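Local coordinates for protein putative deoxyribonuclease yjjV (Escherichia coli, PDB 1ZZM) that probably hydrolyses ester bonds as a TatD-type hydrolase that binds two divalent metal cations in its active site, at residues F109-L120 and K140-L150. Sequence-based numbering, arbitrary orientation.
With ZN (zinc ion), chain D.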
ATOM      1  N   PHE A 109     -16.297   4.314  13.552  1.00 13.76           N
ATOM      2  CA  PHE A 109     -15.049   3.680  13.985  1.00 13.38           C
ATOM      3  C   PHE A 109     -15.156   2.276  14.575  1.00 10.93           C
ATOM      4  O   PHE A 109     -14.285   1.446  14.312  1.00  8.89           O
ATOM      5  CB  PHE A 109     -14.322   4.635  14.946  1.00 14.11           C
ATOM      6  CG  PHE A 109     -12.841   4.368  15.078  1.00 14.23           C
ATOM      7  CD1 PHE A 109     -12.074   4.072  13.964  1.00 13.59           C
ATOM      8  CD2 PHE A 109     -12.225   4.425  16.325  1.00 16.19           C
ATOM      9  CE1 PHE A 109     -10.689   3.829  14.095  1.00 16.25           C
ATOM     10  CE2 PHE A 109     -10.847   4.185  16.468  1.00 18.53           C
ATOM     11  CZ  PHE A 109     -10.087   3.886  15.341  1.00 17.27           C
ATOM     12  N   GLU A 110     -16.178   2.004  15.378  1.00 12.56           N
ATOM     13  CA  GLU A 110     -16.327   0.651  15.934  1.00 11.73           C
ATOM     14  C   GLU A 110     -16.558  -0.359  14.807  1.00 13.46           C
ATOM     15  O   GLU A 110     -15.945  -1.441  14.807  1.00  9.91           O
ATOM     16  CB  GLU A 110     -17.498   0.569  16.938  1.00 16.61           C
ATOM     17  CG  GLU A 110     -17.264   1.315  18.241  1.00 19.01           C
ATOM     18  CD  GLU A 110     -16.240   0.639  19.151  1.00 22.88           C
ATOM     19  OE1 GLU A 110     -16.114  -0.605  19.104  1.00 22.11           O
ATOM     20  OE2 GLU A 110     -15.565   1.350  19.921  1.00 22.17           O
ATOM     21  N   ARG A 111     -17.439  -0.038  13.857  1.00 10.81           N
ATOM     22  CA  ARG A 111     -17.649  -0.956  12.747  1.00 15.21           C
ATOM     23  C   ARG A 111     -16.371  -1.062  11.909  1.00 13.40           C
ATOM     24  O   ARG A 111     -16.083  -2.133  11.395  1.00 11.44           O
ATOM     25  CB  ARG A 111     -18.797  -0.531  11.822  1.00 18.05           C
ATOM     26  CG  ARG A 111     -18.958  -1.518  10.646  1.00 22.20           C
ATOM     27  CD  ARG A 111     -20.349  -1.483  10.043  1.00 27.30           C
ATOM     28  NE  ARG A 111     -20.482  -2.307   8.833  1.00 28.57           N
ATOM     29  CZ  ARG A 111     -20.563  -3.633   8.810  1.00 30.65           C
ATOM     30  NH1 ARG A 111     -20.516  -4.337   9.940  1.00 32.32           N
ATOM     31  NH2 ARG A 111     -20.744  -4.266   7.652  1.00 31.03           N
ATOM     32  N   GLN A 112     -15.616   0.035  11.748  1.00 10.99           N
ATOM     33  CA  GLN A 112     -14.359  -0.069  10.980  1.00  9.96           C
ATOM     34  C   GLN A 112     -13.447  -1.098  11.624  1.00 11.79           C
ATOM     35  O   GLN A 112     -12.773  -1.886  10.931  1.00  9.13           O
ATOM     36  CB  GLN A 112     -13.577   1.248  10.969  1.00 10.42           C
ATOM     37  CG  GLN A 112     -14.156   2.339  10.079  1.00 11.78           C
ATOM     38  CD  GLN A 112     -13.166   3.476   9.897  1.00 14.78           C
ATOM     39  OE1 GLN A 112     -11.963   3.242   9.772  1.00 12.29           O
ATOM     40  NE2 GLN A 112     -13.671   4.714   9.861  1.00 10.89           N
ATOM     41  N   GLN A 113     -13.366  -1.052  12.954  1.00  9.97           N
ATOM     42  CA  GLN A 113     -12.483  -2.002  13.645  1.00 10.86           C
ATOM     43  C   GLN A 113     -12.964  -3.433  13.559  1.00 10.78           C
ATOM     44  O   GLN A 113     -12.150  -4.364  13.459  1.00  9.22           O
ATOM     45  CB  GLN A 113     -12.310  -1.600  15.096  1.00  9.15           C
ATOM     46  CG  GLN A 113     -11.557  -0.280  15.176  1.00 12.91           C
ATOM     47  CD  GLN A 113     -11.513   0.276  16.563  1.00 14.97           C
ATOM     48  OE1 GLN A 113     -10.655  -0.097  17.363  1.00 12.69           O
ATOM     49  NE2 GLN A 113     -12.456   1.160  16.874  1.00 15.02           N
ATOM     50  N   TRP A 114     -14.274  -3.635  13.614  1.00 11.16           N
ATOM     51  CA  TRP A 114     -14.760  -5.028  13.514  1.00 11.36           C
ATOM     52  C   TRP A 114     -14.404  -5.546  12.121  1.00 12.04           C
ATOM     53  O   TRP A 114     -13.947  -6.698  11.946  1.00 12.03           O
ATOM     54  CB  TRP A 114     -16.290  -5.073  13.692  1.00 12.82           C
ATOM     55  CG  TRP A 114     -16.843  -6.434  13.513  1.00 16.82           C
ATOM     56  CD1 TRP A 114     -16.871  -7.432  14.451  1.00 17.28           C
ATOM     57  CD2 TRP A 114     -17.425  -6.974  12.328  1.00 19.65           C
ATOM     58  NE1 TRP A 114     -17.442  -8.566  13.918  1.00 22.11           N
ATOM     59  CE2 TRP A 114     -17.789  -8.313  12.614  1.00 21.23           C
ATOM     60  CE3 TRP A 114     -17.679  -6.461  11.051  1.00 19.94           C
ATOM     61  CZ2 TRP A 114     -18.393  -9.148  11.665  1.00 24.11           C
ATOM     62  CZ3 TRP A 114     -18.280  -7.290  10.111  1.00 25.24           C
ATOM     63  CH2 TRP A 114     -18.630  -8.622  10.425  1.00 19.21           C
ATOM     64  N   LEU A 115     -14.618  -4.698  11.121  1.00 11.05           N
ATOM     65  CA  LEU A 115     -14.355  -5.099   9.742  1.00 12.99           C
ATOM     66  C   LEU A 115     -12.874  -5.370   9.520  1.00 11.02           C
ATOM     67  O   LEU A 115     -12.500  -6.322   8.822  1.00 11.35           O
ATOM     68  CB  LEU A 115     -14.855  -4.028   8.759  1.00 11.51           C
ATOM     69  CG  LEU A 115     -14.617  -4.362   7.281  1.00 19.41           C
ATOM     70  CD1 LEU A 115     -15.245  -5.703   6.968  1.00 23.92           C
ATOM     71  CD2 LEU A 115     -15.257  -3.273   6.388  1.00 21.85           C
ATOM     72  N   LEU A 116     -12.022  -4.527  10.080  1.00 11.14           N
ATOM     73  CA  LEU A 116     -10.581  -4.773   9.970  1.00  9.96           C
ATOM     74  C   LEU A 116     -10.226  -6.131  10.593  1.00 10.04           C
ATOM     75  O   LEU A 116      -9.489  -6.916  10.011  1.00  9.34           O
ATOM     76  CB  LEU A 116      -9.797  -3.688  10.718  1.00 11.14           C
ATOM     77  CG  LEU A 116      -8.298  -3.914  10.891  1.00 12.27           C
ATOM     78  CD1 LEU A 116      -7.592  -3.848   9.503  1.00  9.42           C
ATOM     79  CD2 LEU A 116      -7.736  -2.883  11.857  1.00 11.06           C
ATOM     80  N   ASP A 117     -10.743  -6.420  11.780  1.00 10.99           N
ATOM     81  CA  ASP A 117     -10.381  -7.695  12.395  1.00 10.51           C
ATOM     82  C   ASP A 117     -10.893  -8.903  11.610  1.00 11.73           C
ATOM     83  O   ASP A 117     -10.243  -9.939  11.604  1.00  9.55           O
ATOM     84  CB  ASP A 117     -10.821  -7.744  13.863  1.00 11.33           C
ATOM     85  CG  ASP A 117      -9.885  -6.982  14.779  1.00 12.51           C
ATOM     86  OD1 ASP A 117      -8.785  -6.570  14.340  1.00 14.58           O
ATOM     87  OD2 ASP A 117     -10.221  -6.779  15.966  1.00 13.42           O
ATOM     88  N   GLU A 118     -12.060  -8.787  10.960  1.00 10.14           N
ATOM     89  CA  GLU A 118     -12.569  -9.886  10.152  1.00 11.69           C
ATOM     90  C   GLU A 118     -11.583 -10.174   9.019  1.00 12.69           C
ATOM     91  O   GLU A 118     -11.361 -11.325   8.642  1.00 11.08           O
ATOM     92  CB  GLU A 118     -13.938  -9.544   9.542  1.00 13.38           C
ATOM     93  CG  GLU A 118     -15.114  -9.616  10.532  1.00 18.53           C
ATOM     94  CD  GLU A 118     -15.199 -10.966  11.245  1.00 21.56           C
ATOM     95  OE1 GLU A 118     -15.286 -12.020  10.566  1.00 23.66           O
ATOM     96  OE2 GLU A 118     -15.161 -10.969  12.486  1.00 22.90           O
ATOM     97  N   GLN A 119     -10.992  -9.119   8.469  1.00 11.95           N
ATOM     98  CA  GLN A 119     -10.060  -9.308   7.366  1.00  9.77           C
ATOM     99  C   GLN A 119      -8.702  -9.753   7.855  1.00 11.13           C
ATOM    100  O   GLN A 119      -8.004 -10.481   7.154  1.00 10.47           O
ATOM    101  CB  GLN A 119      -9.983  -8.023   6.562  1.00  9.90           C
ATOM    102  CG  GLN A 119     -11.320  -7.761   5.914  1.00 10.44           C
ATOM    103  CD  GLN A 119     -11.339  -6.500   5.112  1.00  9.61           C
ATOM    104  OE1 GLN A 119     -11.518  -5.396   5.655  1.00 12.42           O
ATOM    105  NE2 GLN A 119     -11.127  -6.634   3.840  1.00  4.49           N
ATOM    106  N   LEU A 120      -8.334  -9.335   9.062  1.00 12.42           N
ATOM    107  CA  LEU A 120      -7.062  -9.772   9.619  1.00 12.47           C
ATOM    108  C   LEU A 120      -7.173 -11.283   9.847  1.00 13.49           C
ATOM    109  O   LEU A 120      -6.201 -12.013   9.672  1.00 11.73           O
ATOM    110  CB  LEU A 120      -6.748  -9.019  10.927  1.00 11.49           C
ATOM    111  CG  LEU A 120      -6.330  -7.539  10.738  1.00 12.95           C
ATOM    112  CD1 LEU A 120      -5.975  -6.935  12.081  1.00 12.84           C
ATOM    113  CD2 LEU A 120      -5.120  -7.415   9.787  1.00 13.27           C
ATOM    114  N   LYS A 140      -4.404   3.042  17.419  1.00 14.27           N
ATOM    115  CA  LYS A 140      -5.431   2.006  17.447  1.00 17.15           C
ATOM    116  C   LYS A 140      -5.073   0.866  16.517  1.00 15.62           C
ATOM    117  O   LYS A 140      -5.207  -0.298  16.885  1.00 12.99           O
ATOM    118  CB  LYS A 140      -6.788   2.594  17.052  1.00 17.76           C
ATOM    119  CG  LYS A 140      -7.500   3.299  18.205  1.00 24.95           C
ATOM    120  CD  LYS A 140      -7.881   2.275  19.286  1.00 27.12           C
ATOM    121  CE  LYS A 140      -8.786   2.868  20.348  1.00 31.95           C
ATOM    122  NZ  LYS A 140      -8.995   1.898  21.472  1.00 32.16           N
ATOM    123  N   LEU A 141      -4.585   1.194  15.320  1.00 12.67           N
ATOM    124  CA  LEU A 141      -4.227   0.149  14.363  1.00 12.63           C
ATOM    125  C   LEU A 141      -3.124  -0.703  14.970  1.00 12.28           C
ATOM    126  O   LEU A 141      -3.189  -1.921  14.923  1.00 10.25           O
ATOM    127  CB  LEU A 141      -3.760   0.761  13.032  1.00 12.52           C
ATOM    128  CG  LEU A 141      -3.258  -0.296  12.036  1.00 14.61           C
ATOM    129  CD1 LEU A 141      -4.393  -1.281  11.739  1.00 10.00           C
ATOM    130  CD2 LEU A 141      -2.778   0.374  10.747  1.00 13.27           C
ATOM    131  N   ALA A 142      -2.124  -0.058  15.566  1.00 12.12           N
ATOM    132  CA  ALA A 142      -1.031  -0.810  16.202  1.00 13.41           C
ATOM    133  C   ALA A 142      -1.554  -1.727  17.324  1.00 15.98           C
ATOM    134  O   ALA A 142      -1.045  -2.843  17.525  1.00 12.44           O
ATOM    135  CB  ALA A 142       0.017   0.148  16.773  1.00 13.98           C
ATOM    136  N   MET A 143      -2.547  -1.253  18.071  1.00 13.19           N
ATOM    137  CA  MET A 143      -3.109  -2.055  19.146  1.00 16.78           C
ATOM    138  C   MET A 143      -3.683  -3.374  18.591  1.00 14.25           C
ATOM    139  O   MET A 143      -3.438  -4.443  19.154  1.00 13.11           O
ATOM    140  CB  MET A 143      -4.206  -1.266  19.868  1.00 17.74           C
ATOM    141  CG  MET A 143      -4.908  -2.035  20.973  1.00 23.31           C
ATOM    142  SD  MET A 143      -6.506  -1.202  21.385  1.00 29.55           S
ATOM    143  CE  MET A 143      -7.467  -1.562  19.844  1.00 27.84           C
ATOM    144  N   HIS A 144      -4.422  -3.291  17.480  1.00 12.64           N
ATOM    145  CA  HIS A 144      -5.004  -4.478  16.834  1.00 13.30           C
ATOM    146  C   HIS A 144      -3.891  -5.356  16.235  1.00 13.80           C
ATOM    147  O   HIS A 144      -3.920  -6.572  16.394  1.00 12.19           O
ATOM    148  CB  HIS A 144      -6.001  -4.087  15.703  1.00 12.49           C
ATOM    149  CG  HIS A 144      -7.294  -3.482  16.199  1.00 15.33           C
ATOM    150  ND1 HIS A 144      -8.262  -4.216  16.849  1.00 15.23           N
ATOM    151  CD2 HIS A 144      -7.739  -2.203  16.197  1.00 13.37           C
ATOM    152  CE1 HIS A 144      -9.243  -3.417  17.236  1.00 16.52           C
ATOM    153  NE2 HIS A 144      -8.948  -2.187  16.856  1.00 15.32           N
ATOM    154  N   LEU A 145      -2.911  -4.757  15.548  1.00 12.53           N
ATOM    155  CA  LEU A 145      -1.844  -5.599  14.966  1.00 12.98           C
ATOM    156  C   LEU A 145      -1.101  -6.379  16.050  1.00 14.13           C
ATOM    157  O   LEU A 145      -0.770  -7.566  15.874  1.00 14.16           O
ATOM    158  CB  LEU A 145      -0.844  -4.763  14.174  1.00 11.43           C
ATOM    159  CG  LEU A 145      -1.504  -3.930  13.049  1.00 13.54           C
ATOM    160  CD1 LEU A 145      -0.446  -3.041  12.378  1.00 11.82           C
ATOM    161  CD2 LEU A 145      -2.165  -4.833  12.029  1.00 13.52           C
ATOM    162  N   LYS A 146      -0.788  -5.704  17.150  1.00 11.30           N
ATOM    163  CA  LYS A 146      -0.100  -6.396  18.221  1.00 16.64           C
ATOM    164  C   LYS A 146      -0.950  -7.582  18.712  1.00 15.43           C
ATOM    165  O   LYS A 146      -0.457  -8.693  18.840  1.00 13.89           O
ATOM    166  CB  LYS A 146       0.200  -5.444  19.371  1.00 15.91           C
ATOM    167  CG  LYS A 146       1.022  -6.118  20.504  1.00 19.99           C
ATOM    168  CD  LYS A 146       0.982  -5.274  21.764  1.00 30.11           C
ATOM    169  CE  LYS A 146       1.776  -5.901  22.921  1.00 31.88           C
ATOM    170  NZ  LYS A 146       3.245  -5.692  22.738  1.00 38.76           N
ATOM    171  N   ARG A 147      -2.233  -7.353  18.949  1.00 13.99           N
ATOM    172  CA  ARG A 147      -3.107  -8.414  19.429  1.00 15.41           C
ATOM    173  C   ARG A 147      -3.298  -9.603  18.516  1.00 16.44           C
ATOM    174  O   ARG A 147      -3.263 -10.753  18.965  1.00 17.56           O
ATOM    175  CB  ARG A 147      -4.497  -7.845  19.735  1.00 16.38           C
ATOM    176  CG  ARG A 147      -4.476  -6.950  20.933  1.00 21.02           C
ATOM    177  CD  ARG A 147      -5.837  -6.484  21.313  1.00 24.81           C
ATOM    178  NE  ARG A 147      -5.754  -5.774  22.589  1.00 27.32           N
ATOM    179  CZ  ARG A 147      -6.628  -4.859  22.974  1.00 31.56           C
ATOM    180  NH1 ARG A 147      -7.640  -4.551  22.181  1.00 27.39           N
ATOM    181  NH2 ARG A 147      -6.479  -4.248  24.145  1.00 32.63           N
ATOM    182  N   HIS A 148      -3.482  -9.341  17.227  1.00 14.34           N
ATOM    183  CA  HIS A 148      -3.772 -10.430  16.322  1.00 13.51           C
ATOM    184  C   HIS A 148      -2.590 -11.177  15.744  1.00 15.36           C
ATOM    185  O   HIS A 148      -2.762 -12.241  15.183  1.00 15.83           O
ATOM    186  CB  HIS A 148      -4.781  -9.925  15.302  1.00 14.29           C
ATOM    187  CG  HIS A 148      -5.972  -9.306  15.965  1.00 16.36           C
ATOM    188  ND1 HIS A 148      -6.716  -9.982  16.916  1.00 18.25           N
ATOM    189  CD2 HIS A 148      -6.474  -8.049  15.921  1.00 14.42           C
ATOM    190  CE1 HIS A 148      -7.620  -9.167  17.426  1.00 19.19           C
ATOM    191  NE2 HIS A 148      -7.491  -7.986  16.842  1.00 14.60           N
ATOM    192  N   ASP A 149      -1.400 -10.602  15.903  1.00 14.76           N
ATOM    193  CA  ASP A 149      -0.149 -11.261  15.540  1.00 16.78           C
ATOM    194  C   ASP A 149      -0.182 -12.054  14.236  1.00 16.96           C
ATOM    195  O   ASP A 149      -0.187 -13.291  14.227  1.00 16.75           O
ATOM    196  CB  ASP A 149       0.218 -12.158  16.733  1.00 18.94           C
ATOM    197  CG  ASP A 149       1.537 -12.863  16.564  1.00 22.25           C
ATOM    198  OD1 ASP A 149       2.474 -12.319  15.925  1.00 20.92           O
ATOM    199  OD2 ASP A 149       1.629 -13.980  17.102  1.00 27.61           O
ATOM    200  N   LEU A 150      -0.206 -11.338  13.128  1.00 12.84           N
ATOM    201  CA  LEU A 150      -0.231 -11.979  11.817  1.00 14.90           C
ATOM    202  C   LEU A 150       1.191 -12.403  11.482  1.00 12.94           C
ATOM    203  O   LEU A 150       2.090 -11.570  11.441  1.00 12.56           O
ATOM    204  CB  LEU A 150      -0.715 -10.999  10.740  1.00 12.83           C
ATOM    205  CG  LEU A 150      -2.196 -10.629  10.750  1.00 19.76           C
ATOM    206  CD1 LEU A 150      -2.486  -9.774  11.965  1.00 22.99           C
ATOM    207  CD2 LEU A 150      -2.555  -9.892   9.448  1.00 21.29           C
TER
HETATM  208 ZN    ZN D 403      -8.642  -6.341  16.938  1.00 14.43          ZN
HETATM  209  O   HOH W   1     -10.712   0.106  20.223  1.00 29.48           O
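K140 lays its aliphatic chain against F109, CG meeting the ring at its edge, 3.9 Å from CE2. The lysine bends at chi2 (-66°), and its NZ reaches a water that also donates to OE1 of Q113. L141 turns its CD1 to CD2 of L116, 3.7 Å away, an apolar contact between crossing side chains. H144 uses both ring nitrogens. NE2 donates to OE1 of Q113 over 2.7 Å, almost straight (173°), in the imidazole plane and on a lone pair of the carbonyl, although amide and ring stand nearly perpendicular. The other end of that amide is held as well: NE2 of Q113 donates, in the amide's own plane, to the carbonyl O of F109, arriving from above the plane of that carbonyl, while lying over one face of the F109 ring near the rim. Replacing Q113 with leucine would probably leave NE2 of H144 without its acceptor and its imidazole freer to turn at the metal. ND1 of H144 binds a zinc ion at 2.2 Å. One turn later NE2 of H148 binds the same zinc ion at 2.0 Å, and OD2 of D117, from the facing helix, binds the metal at 1.9 Å, its carboxylate steeply inclined to the H148 ring. The histidine pair, spaced i to i+4, and the aspartate thus tie the two helices through one metal, with Q113 as second-shell support for H144. Beyond the helix end, L150 brings CD2 within 3.6 Å of CD2 of L120, whose CD1 approaches H148. This zinc site is separate from the dinuclear centre that includes H133 and H157. The helices run roughly parallel (33°, axes 11.3 Å apart), as successive outer helices of a TIM-barrel-like fold flanking strand 130-135; L116 packs inward on I98 of strand 95-101, and on the flank L141 and L145 meet F169 of the next helix, 163-171.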